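Local coordinates for salicylate 5-hydroxylase, large oxygenase component (Ralstonia sp., PDB 7C8Z), which serves as the oxygenase component of the salicylate 5-hydroxylase system, which converts salicylate to gentisate using O2 and NADH, at residues A[65-69]-A[193-199]; A[269-273]-A[431-435]. All blocks are in the same frame, centred on the assembly; numbering follows the deposited sequence.

Contact 1: residues A[65-69]-A[193-199]; sequences ANHWC and VEPFEEF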
ATOM      1  N   ALA A  65     -17.648  12.238 -23.508  1.00 58.15           N
ATOM      2  CA  ALA A  65     -18.478  12.522 -24.671  1.00 47.47           C
ATOM      3  C   ALA A  65     -19.884  12.889 -24.222  1.00 53.20           C
ATOM      4  O   ALA A  65     -20.409  12.309 -23.269  1.00 58.66           O
ATOM      5  CB  ALA A  65     -18.524  11.324 -25.623  1.00 44.86           C
ATOM      6  N   ASN A  66     -20.477  13.864 -24.913  1.00 49.90           N
ATOM      7  CA  ASN A  66     -21.886  14.230 -24.777  1.00 53.82           C
ATOM      8  C   ASN A  66     -22.238  14.738 -23.384  1.00 59.38           C
ATOM      9  O   ASN A  66     -23.416  14.761 -23.013  1.00 66.43           O
ATOM     10  CB  ASN A  66     -22.804  13.057 -25.144  1.00 50.18           C
ATOM     11  CG  ASN A  66     -22.728  12.697 -26.614  1.00 61.39           C
ATOM     12  OD1 ASN A  66     -22.303  11.598 -26.972  1.00 61.71           O
ATOM     13  ND2 ASN A  66     -23.142  13.624 -27.478  1.00 50.36           N
ATOM     14  N   HIS A  67     -21.252  15.164 -22.598  1.00 48.48           N
ATOM     15  CA  HIS A  67     -21.538  15.613 -21.244  1.00 52.74           C
ATOM     16  C   HIS A  67     -20.606  16.747 -20.864  1.00 48.50           C
ATOM     17  O   HIS A  67     -19.424  16.734 -21.214  1.00 39.40           O
ATOM     18  CB  HIS A  67     -21.392  14.471 -20.233  1.00 53.11           C
ATOM     19  CG  HIS A  67     -22.435  13.412 -20.373  1.00 45.12           C
ATOM     20  ND1 HIS A  67     -22.278  12.318 -21.196  1.00 44.01           N
ATOM     21  CD2 HIS A  67     -23.659  13.285 -19.807  1.00 47.19           C
ATOM     22  CE1 HIS A  67     -23.358  11.561 -21.128  1.00 46.98           C
ATOM     23  NE2 HIS A  67     -24.210  12.124 -20.291  1.00 47.67           N
ATOM     24  N   TRP A  68     -21.149  17.719 -20.137  1.00 53.04           N
ATOM     25  CA  TRP A  68     -20.344  18.727 -19.470  1.00 54.07           C
ATOM     26  C   TRP A  68     -19.957  18.185 -18.106  1.00 51.50           C
ATOM     27  O   TRP A  68     -20.818  17.716 -17.353  1.00 73.93           O
ATOM     28  CB  TRP A  68     -21.108  20.041 -19.309  1.00 44.35           C
ATOM     29  CG  TRP A  68     -21.463  20.722 -20.585  1.00 42.85           C
ATOM     30  CD1 TRP A  68     -22.665  20.681 -21.221  1.00 54.17           C
ATOM     31  CD2 TRP A  68     -20.620  21.574 -21.371  1.00 42.81           C
ATOM     32  NE1 TRP A  68     -22.622  21.447 -22.361  1.00 59.19           N
ATOM     33  CE2 TRP A  68     -21.377  22.006 -22.474  1.00 39.06           C
ATOM     34  CE3 TRP A  68     -19.297  22.009 -21.248  1.00 50.65           C
ATOM     35  CZ2 TRP A  68     -20.859  22.852 -23.450  1.00 40.77           C
ATOM     36  CZ3 TRP A  68     -18.783  22.849 -22.217  1.00 42.34           C
ATOM     37  CH2 TRP A  68     -19.563  23.261 -23.305  1.00 52.98           C
ATOM     38  N   CYS A  69     -18.674  18.251 -17.786  1.00 39.28           N
ATOM     39  CA  CYS A  69     -18.183  17.787 -16.501  1.00 35.63           C
ATOM     40  C   CYS A  69     -17.571  18.963 -15.758  1.00 38.78           C
ATOM     41  O   CYS A  69     -16.971  19.857 -16.367  1.00 39.39           O
ATOM     42  CB  CYS A  69     -17.157  16.666 -16.667  1.00 41.74           C
ATOM     43  SG  CYS A  69     -17.847  15.162 -17.397  1.00 44.50           S
ATOM     44  N   VAL A 193     -21.060  18.914 -28.183  1.00 62.59           N
ATOM     45  CA  VAL A 193     -21.959  18.723 -27.055  1.00 61.19           C
ATOM     46  C   VAL A 193     -23.019  19.811 -27.084  1.00 61.59           C
ATOM     47  O   VAL A 193     -22.753  20.951 -27.486  1.00 75.89           O
ATOM     48  CB  VAL A 193     -21.170  18.736 -25.731  1.00 60.67           C
ATOM     49  CG1 VAL A 193     -20.466  20.073 -25.537  1.00 67.20           C
ATOM     50  CG2 VAL A 193     -22.076  18.426 -24.547  1.00 45.03           C
ATOM     51  N   GLU A 194     -24.235  19.451 -26.685  1.00 57.28           N
ATOM     52  CA  GLU A 194     -25.340  20.384 -26.513  1.00 59.70           C
ATOM     53  C   GLU A 194     -24.888  21.537 -25.626  1.00 54.69           C
ATOM     54  O   GLU A 194     -23.990  21.357 -24.794  1.00 48.26           O
ATOM     55  CB  GLU A 194     -26.542  19.667 -25.899  1.00 63.41           C
ATOM     56  CG  GLU A 194     -26.169  18.829 -24.683  1.00 70.23           C
ATOM     57  CD  GLU A 194     -27.184  17.749 -24.370  1.00 78.82           C
ATOM     58  OE1 GLU A 194     -28.395  18.062 -24.322  1.00 76.18           O
ATOM     59  OE2 GLU A 194     -26.766  16.585 -24.166  1.00 77.46           O
ATOM     60  N   PRO A 195     -25.440  22.737 -25.797  1.00 57.36           N
ATOM     61  CA  PRO A 195     -25.097  23.837 -24.889  1.00 57.76           C
ATOM     62  C   PRO A 195     -25.398  23.483 -23.440  1.00 47.39           C
ATOM     63  O   PRO A 195     -26.237  22.630 -23.137  1.00 50.04           O
ATOM     64  CB  PRO A 195     -25.977  24.995 -25.378  1.00 57.38           C
ATOM     65  CG  PRO A 195     -26.284  24.666 -26.797  1.00 53.86           C
ATOM     66  CD  PRO A 195     -26.317  23.169 -26.897  1.00 52.97           C
ATOM     67  N   PHE A 196     -24.683  24.159 -22.537  1.00 45.03           N
ATOM     68  CA  PHE A 196     -24.797  23.873 -21.109  1.00 47.99           C
ATOM     69  C   PHE A 196     -26.234  24.015 -20.623  1.00 59.95           C
ATOM     70  O   PHE A 196     -26.722  23.185 -19.841  1.00 63.42           O
ATOM     71  CB  PHE A 196     -23.864  24.802 -20.332  1.00 41.75           C
ATOM     72  CG  PHE A 196     -23.842  24.546 -18.856  1.00 52.70           C
ATOM     73  CD1 PHE A 196     -23.204  23.430 -18.340  1.00 49.91           C
ATOM     74  CD2 PHE A 196     -24.451  25.431 -17.980  1.00 52.82           C
ATOM     75  CE1 PHE A 196     -23.178  23.199 -16.975  1.00 44.75           C
ATOM     76  CE2 PHE A 196     -24.429  25.203 -16.614  1.00 48.44           C
ATOM     77  CZ  PHE A 196     -23.793  24.086 -16.112  1.00 44.20           C
ATOM     78  N   GLU A 197     -26.926  25.064 -21.077  1.00 59.19           N
ATOM     79  CA  GLU A 197     -28.303  25.306 -20.655  1.00 49.18           C
ATOM     80  C   GLU A 197     -29.223  24.173 -21.100  1.00 50.44           C
ATOM     81  O   GLU A 197     -30.035  23.671 -20.315  1.00 48.87           O
ATOM     82  CB  GLU A 197     -28.781  26.652 -21.199  1.00 54.34           C
ATOM     83  CG  GLU A 197     -27.990  27.849 -20.668  1.00 70.63           C
ATOM     84  CD  GLU A 197     -26.656  28.048 -21.383  1.00 84.21           C
ATOM     85  OE1 GLU A 197     -26.486  27.489 -22.487  1.00 82.09           O
ATOM     86  OE2 GLU A 197     -25.775  28.751 -20.832  1.00 77.49           O
ATOM     87  N   GLU A 198     -29.104  23.751 -22.363  1.00 57.31           N
ATOM     88  CA  GLU A 198     -29.895  22.617 -22.832  1.00 55.64           C
ATOM     89  C   GLU A 198     -29.424  21.311 -22.207  1.00 57.98           C
ATOM     90  O   GLU A 198     -30.211  20.367 -22.081  1.00 66.52           O
ATOM     91  CB  GLU A 198     -29.831  22.530 -24.356  1.00 60.19           C
ATOM     92  CG  GLU A 198     -30.549  23.664 -25.070  1.00 67.13           C
ATOM     93  CD  GLU A 198     -30.282  23.673 -26.559  1.00 74.89           C
ATOM     94  OE1 GLU A 198     -30.203  24.774 -27.142  1.00 82.22           O
ATOM     95  OE2 GLU A 198     -30.149  22.577 -27.145  1.00 78.25           O
ATOM     96  N   PHE A 199     -28.151  21.238 -21.814  1.00 51.80           N
ATOM     97  CA  PHE A 199     -27.667  20.064 -21.099  1.00 56.01           C
ATOM     98  C   PHE A 199     -28.378  19.920 -19.762  1.00 52.96           C
ATOM     99  O   PHE A 199     -28.749  18.810 -19.362  1.00 61.58           O
ATOM    100  CB  PHE A 199     -26.152  20.157 -20.900  1.00 49.61           C
ATOM    101  CG  PHE A 199     -25.541  18.944 -20.246  1.00 47.98           C
ATOM    102  CD1 PHE A 199     -25.495  17.728 -20.909  1.00 53.77           C
ATOM    103  CD2 PHE A 199     -24.989  19.027 -18.975  1.00 48.90           C
ATOM    104  CE1 PHE A 199     -24.924  16.613 -20.312  1.00 52.84           C
ATOM    105  CE2 PHE A 199     -24.415  17.916 -18.375  1.00 47.11           C
ATOM    106  CZ  PHE A 199     -24.384  16.708 -19.046  1.00 45.88           C
TER
HETATM  107  O   HOH W   1     -25.141  15.672 -26.137  1.00 60.17           O
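The indole of W68 is wedged between V193 and F196, with F199 against its pyrrole edge. CG of W68 stands anti to the carbonyl carbon (chi1 -64°), which sends the ring from the 65-69 loop toward the start of helix 196-211. At the root of the side chain, CB of W68 lies 4.0 Å from CD2 of F199. CG of W68 then meets CD1 of F196 at 3.9 Å, on the side where the F196 ring turns its edge to the indole face. CD1 of W68 touches CG of F199 at 3.5 Å, so that here the indole supplies the edge of an offset edge-to-face pair and F199 the face. NE1 of W68 carries the single hydrogen bond between the segments, donated to the backbone O of E194 (2.8 Å, N-H...O angle 146°); the acceptor lies slightly tilted from the indole plane, while the N-H arrives in the carbonyl plane. Farther out, CZ2 of W68 rests 3.5 Å from CG1 of V193, and CH2 ends against the same methyl. V193 thus covers one face with both its methyls, and CB of F196 the opposite face. F199 extends the cluster to H67, whose CD2 lies at the F199 ring edge, 3.6 Å from CZ of F199. At the exposed margin, one water links ND2 of N66 to OE2 of E194. W68 also packs on strands 175-181 and 184-188. This aromatic cluster lies at the edge, within this chain, of the antiparallel Rieske-domain sheet, where strand 69-73 begins beside 184-188, and joins it to the start of helix 196-211.

Contact 2: residues A[269-273]-A[431-435]; sequences AKFRH and GMYDY
Y435 and R272 are brought together by two different first torsions. The CG of Y435 points anti to its own backbone N (chi1 -177°), carrying the phenol off helix 427-440 toward the loop, whereas the CG of R272 sits between its backbone N and carbonyl carbon (chi1 50°) and the chain beyond runs extended to NE. The arginine therefore travels across one face of the tyrosine ring: CB of R272 stands over the ring centre, 3.9 Å from the centroid of Y435, in a CH-pi contact, and CD of R272 passes 3.6 Å from CZ of Y435. Past the rim, NH1 of R272 donates a hydrogen bond of 3.1 Å to OH of Y435, which lies in the guanidinium plane; that plane is turned 72° from the phenol. The hydroxyl is also hydrogen-bonded to NE2 of H67, while NE of R272 forms a salt bridge with D268, so both ends of the pair are fixed by further partners. K270 flanks the tyrosine with its aliphatic chain, CB of K270 lying 3.8 Å from CD1 of Y435. One turn earlier in the helix, CB of F271 lies 3.5 Å from CA of G431. The F271 ring presents its edge to D434, CD2 of F271 lying 3.4 Å from OD2 of D434, a carboxylate oxygen whose main partner is K438. Within the catalytic domain, the connection of a beta-hairpin, between antiparallel strands 263-267 and 274-278 at one margin of the seven-stranded sheet, packs against the C-terminal helix 427-440.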
ATOM      1  N   ALA A 269     -35.034  16.093 -18.710  1.00 59.06           N
ATOM      2  CA  ALA A 269     -35.772  15.289 -19.679  1.00 60.80           C
ATOM      3  C   ALA A 269     -35.238  13.865 -19.744  1.00 52.18           C
ATOM      4  O   ALA A 269     -36.012  12.909 -19.863  1.00 56.82           O
ATOM      5  CB  ALA A 269     -35.722  15.948 -21.057  1.00 64.57           C
ATOM      6  N   LYS A 270     -33.924  13.699 -19.656  1.00 51.92           N
ATOM      7  CA  LYS A 270     -33.300  12.398 -19.844  1.00 62.07           C
ATOM      8  C   LYS A 270     -33.068  11.648 -18.535  1.00 63.99           C
ATOM      9  O   LYS A 270     -32.415  10.599 -18.547  1.00 59.89           O
ATOM     10  CB  LYS A 270     -31.969  12.564 -20.586  1.00 59.19           C
ATOM     11  CG  LYS A 270     -32.103  13.172 -21.975  1.00 60.39           C
ATOM     12  CD  LYS A 270     -31.068  12.595 -22.929  1.00 74.09           C
ATOM     13  CE  LYS A 270     -31.579  11.330 -23.612  1.00 76.70           C
ATOM     14  NZ  LYS A 270     -30.506  10.631 -24.378  1.00 73.45           N
ATOM     15  N   PHE A 271     -33.585  12.159 -17.413  1.00 56.59           N
ATOM     16  CA  PHE A 271     -33.532  11.524 -16.097  1.00 50.82           C
ATOM     17  C   PHE A 271     -32.118  11.439 -15.537  1.00 57.60           C
ATOM     18  O   PHE A 271     -31.883  10.693 -14.574  1.00 55.29           O
ATOM     19  CB  PHE A 271     -34.139  10.115 -16.103  1.00 46.59           C
ATOM     20  CG  PHE A 271     -35.515  10.045 -16.690  1.00 53.41           C
ATOM     21  CD1 PHE A 271     -36.468  11.000 -16.378  1.00 59.20           C
ATOM     22  CD2 PHE A 271     -35.861   9.012 -17.545  1.00 60.39           C
ATOM     23  CE1 PHE A 271     -37.740  10.931 -16.917  1.00 57.20           C
ATOM     24  CE2 PHE A 271     -37.130   8.937 -18.087  1.00 65.48           C
ATOM     25  CZ  PHE A 271     -38.071   9.899 -17.772  1.00 56.06           C
ATOM     26  N   ARG A 272     -31.164  12.173 -16.108  1.00 43.03           N
ATOM     27  CA  ARG A 272     -29.781  12.089 -15.658  1.00 41.07           C
ATOM     28  C   ARG A 272     -29.480  13.073 -14.532  1.00 39.14           C
ATOM     29  O   ARG A 272     -28.842  12.708 -13.538  1.00 32.24           O
ATOM     30  CB  ARG A 272     -28.834  12.319 -16.842  1.00 58.42           C
ATOM     31  CG  ARG A 272     -29.168  13.556 -17.652  1.00 63.65           C
ATOM     32  CD  ARG A 272     -28.461  13.573 -18.988  1.00 58.75           C
ATOM     33  NE  ARG A 272     -28.629  14.864 -19.646  1.00 47.77           N
ATOM     34  CZ  ARG A 272     -28.195  15.136 -20.869  1.00 53.20           C
ATOM     35  NH1 ARG A 272     -27.568  14.200 -21.569  1.00 70.00           N
ATOM     36  NH2 ARG A 272     -28.388  16.341 -21.389  1.00 51.35           N
ATOM     37  N   HIS A 273     -29.908  14.323 -14.676  1.00 33.56           N
ATOM     38  CA  HIS A 273     -29.700  15.323 -13.641  1.00 48.13           C
ATOM     39  C   HIS A 273     -30.918  15.374 -12.734  1.00 44.74           C
ATOM     40  O   HIS A 273     -32.034  15.056 -13.149  1.00 43.62           O
ATOM     41  CB  HIS A 273     -29.440  16.702 -14.252  1.00 44.29           C
ATOM     42  CG  HIS A 273     -28.552  16.680 -15.456  1.00 57.69           C
ATOM     43  ND1 HIS A 273     -27.519  15.780 -15.607  1.00 55.02           N
ATOM     44  CD2 HIS A 273     -28.545  17.452 -16.568  1.00 64.71           C
ATOM     45  CE1 HIS A 273     -26.912  16.001 -16.759  1.00 63.94           C
ATOM     46  NE2 HIS A 273     -27.516  17.009 -17.363  1.00 63.13           N
ATOM     47  N   GLY A 431     -34.557   6.584 -12.745  1.00 36.48           N
ATOM     48  CA  GLY A 431     -34.303   7.375 -13.935  1.00 44.34           C
ATOM     49  C   GLY A 431     -32.835   7.398 -14.311  1.00 47.96           C
ATOM     50  O   GLY A 431     -32.484   7.320 -15.496  1.00 65.09           O
ATOM     51  N   MET A 432     -31.962   7.525 -13.312  1.00 40.80           N
ATOM     52  CA  MET A 432     -30.529   7.446 -13.551  1.00 41.09           C
ATOM     53  C   MET A 432     -30.182   6.178 -14.310  1.00 42.45           C
ATOM     54  O   MET A 432     -29.466   6.213 -15.312  1.00 45.89           O
ATOM     55  CB  MET A 432     -29.775   7.506 -12.219  1.00 36.39           C
ATOM     56  CG  MET A 432     -28.278   7.272 -12.323  1.00 35.64           C
ATOM     57  SD  MET A 432     -27.424   7.547 -10.756  1.00 42.78           S
ATOM     58  CE  MET A 432     -26.090   6.367 -10.884  1.00 45.27           C
ATOM     59  N   TYR A 433     -30.718   5.044 -13.870  1.00 52.24           N
ATOM     60  CA  TYR A 433     -30.335   3.795 -14.513  1.00 54.84           C
ATOM     61  C   TYR A 433     -31.104   3.525 -15.801  1.00 52.04           C
ATOM     62  O   TYR A 433     -30.605   2.783 -16.649  1.00 57.90           O
ATOM     63  CB  TYR A 433     -30.454   2.647 -13.518  1.00 42.24           C
ATOM     64  CG  TYR A 433     -29.243   2.641 -12.624  1.00 41.67           C
ATOM     65  CD1 TYR A 433     -28.030   2.129 -13.075  1.00 52.25           C
ATOM     66  CD2 TYR A 433     -29.288   3.201 -11.354  1.00 42.05           C
ATOM     67  CE1 TYR A 433     -26.905   2.141 -12.275  1.00 48.01           C
ATOM     68  CE2 TYR A 433     -28.167   3.216 -10.542  1.00 43.07           C
ATOM     69  CZ  TYR A 433     -26.980   2.687 -11.009  1.00 51.03           C
ATOM     70  OH  TYR A 433     -25.861   2.704 -10.211  1.00 57.52           O
ATOM     71  N   ASP A 434     -32.274   4.133 -15.993  1.00 49.46           N
ATOM     72  CA  ASP A 434     -32.859   4.183 -17.331  1.00 58.09           C
ATOM     73  C   ASP A 434     -31.893   4.849 -18.309  1.00 63.87           C
ATOM     74  O   ASP A 434     -31.556   4.288 -19.366  1.00 60.45           O
ATOM     75  CB  ASP A 434     -34.199   4.922 -17.281  1.00 64.60           C
ATOM     76  CG  ASP A 434     -34.826   5.110 -18.653  1.00 68.45           C
ATOM     77  OD1 ASP A 434     -35.427   4.148 -19.174  1.00 64.58           O
ATOM     78  OD2 ASP A 434     -34.728   6.227 -19.205  1.00 70.53           O
ATOM     79  N   TYR A 435     -31.417   6.046 -17.950  1.00 62.67           N
ATOM     80  CA  TYR A 435     -30.434   6.742 -18.777  1.00 53.90           C
ATOM     81  C   TYR A 435     -29.168   5.911 -18.948  1.00 56.41           C
ATOM     82  O   TYR A 435     -28.569   5.885 -20.031  1.00 58.04           O
ATOM     83  CB  TYR A 435     -30.105   8.099 -18.153  1.00 45.67           C
ATOM     84  CG  TYR A 435     -29.145   8.942 -18.960  1.00 49.23           C
ATOM     85  CD1 TYR A 435     -29.591   9.686 -20.040  1.00 43.88           C
ATOM     86  CD2 TYR A 435     -27.793   8.999 -18.637  1.00 55.91           C
ATOM     87  CE1 TYR A 435     -28.723  10.459 -20.780  1.00 48.69           C
ATOM     88  CE2 TYR A 435     -26.916   9.774 -19.377  1.00 43.33           C
ATOM     89  CZ  TYR A 435     -27.391  10.501 -20.447  1.00 40.85           C
ATOM     90  OH  TYR A 435     -26.541  11.278 -21.200  1.00 47.57           O
TER

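Contact 1 is the more buried and is mainly aromatic, with one indole-to-backbone hydrogen bond; contact 2 is only partly buried and combines a CH-pi cover with arginine and tyrosine polarity, its lysine reaching the surface. They hold different elements, contact 1 the margin of the Rieske sheet and the start of helix 196-211, contact 2 a catalytic-domain turn and the C-terminal helix. With centres about 14 Å apart, they nevertheless touch. NH2 of R272 probably hydrogen-bonds the backbone O of F199, and the rings of F199 and H273 meet, so the loop at 269-273 and helix 196-211 meet directly, consistent with a place near the junction of the Rieske and catalytic domains.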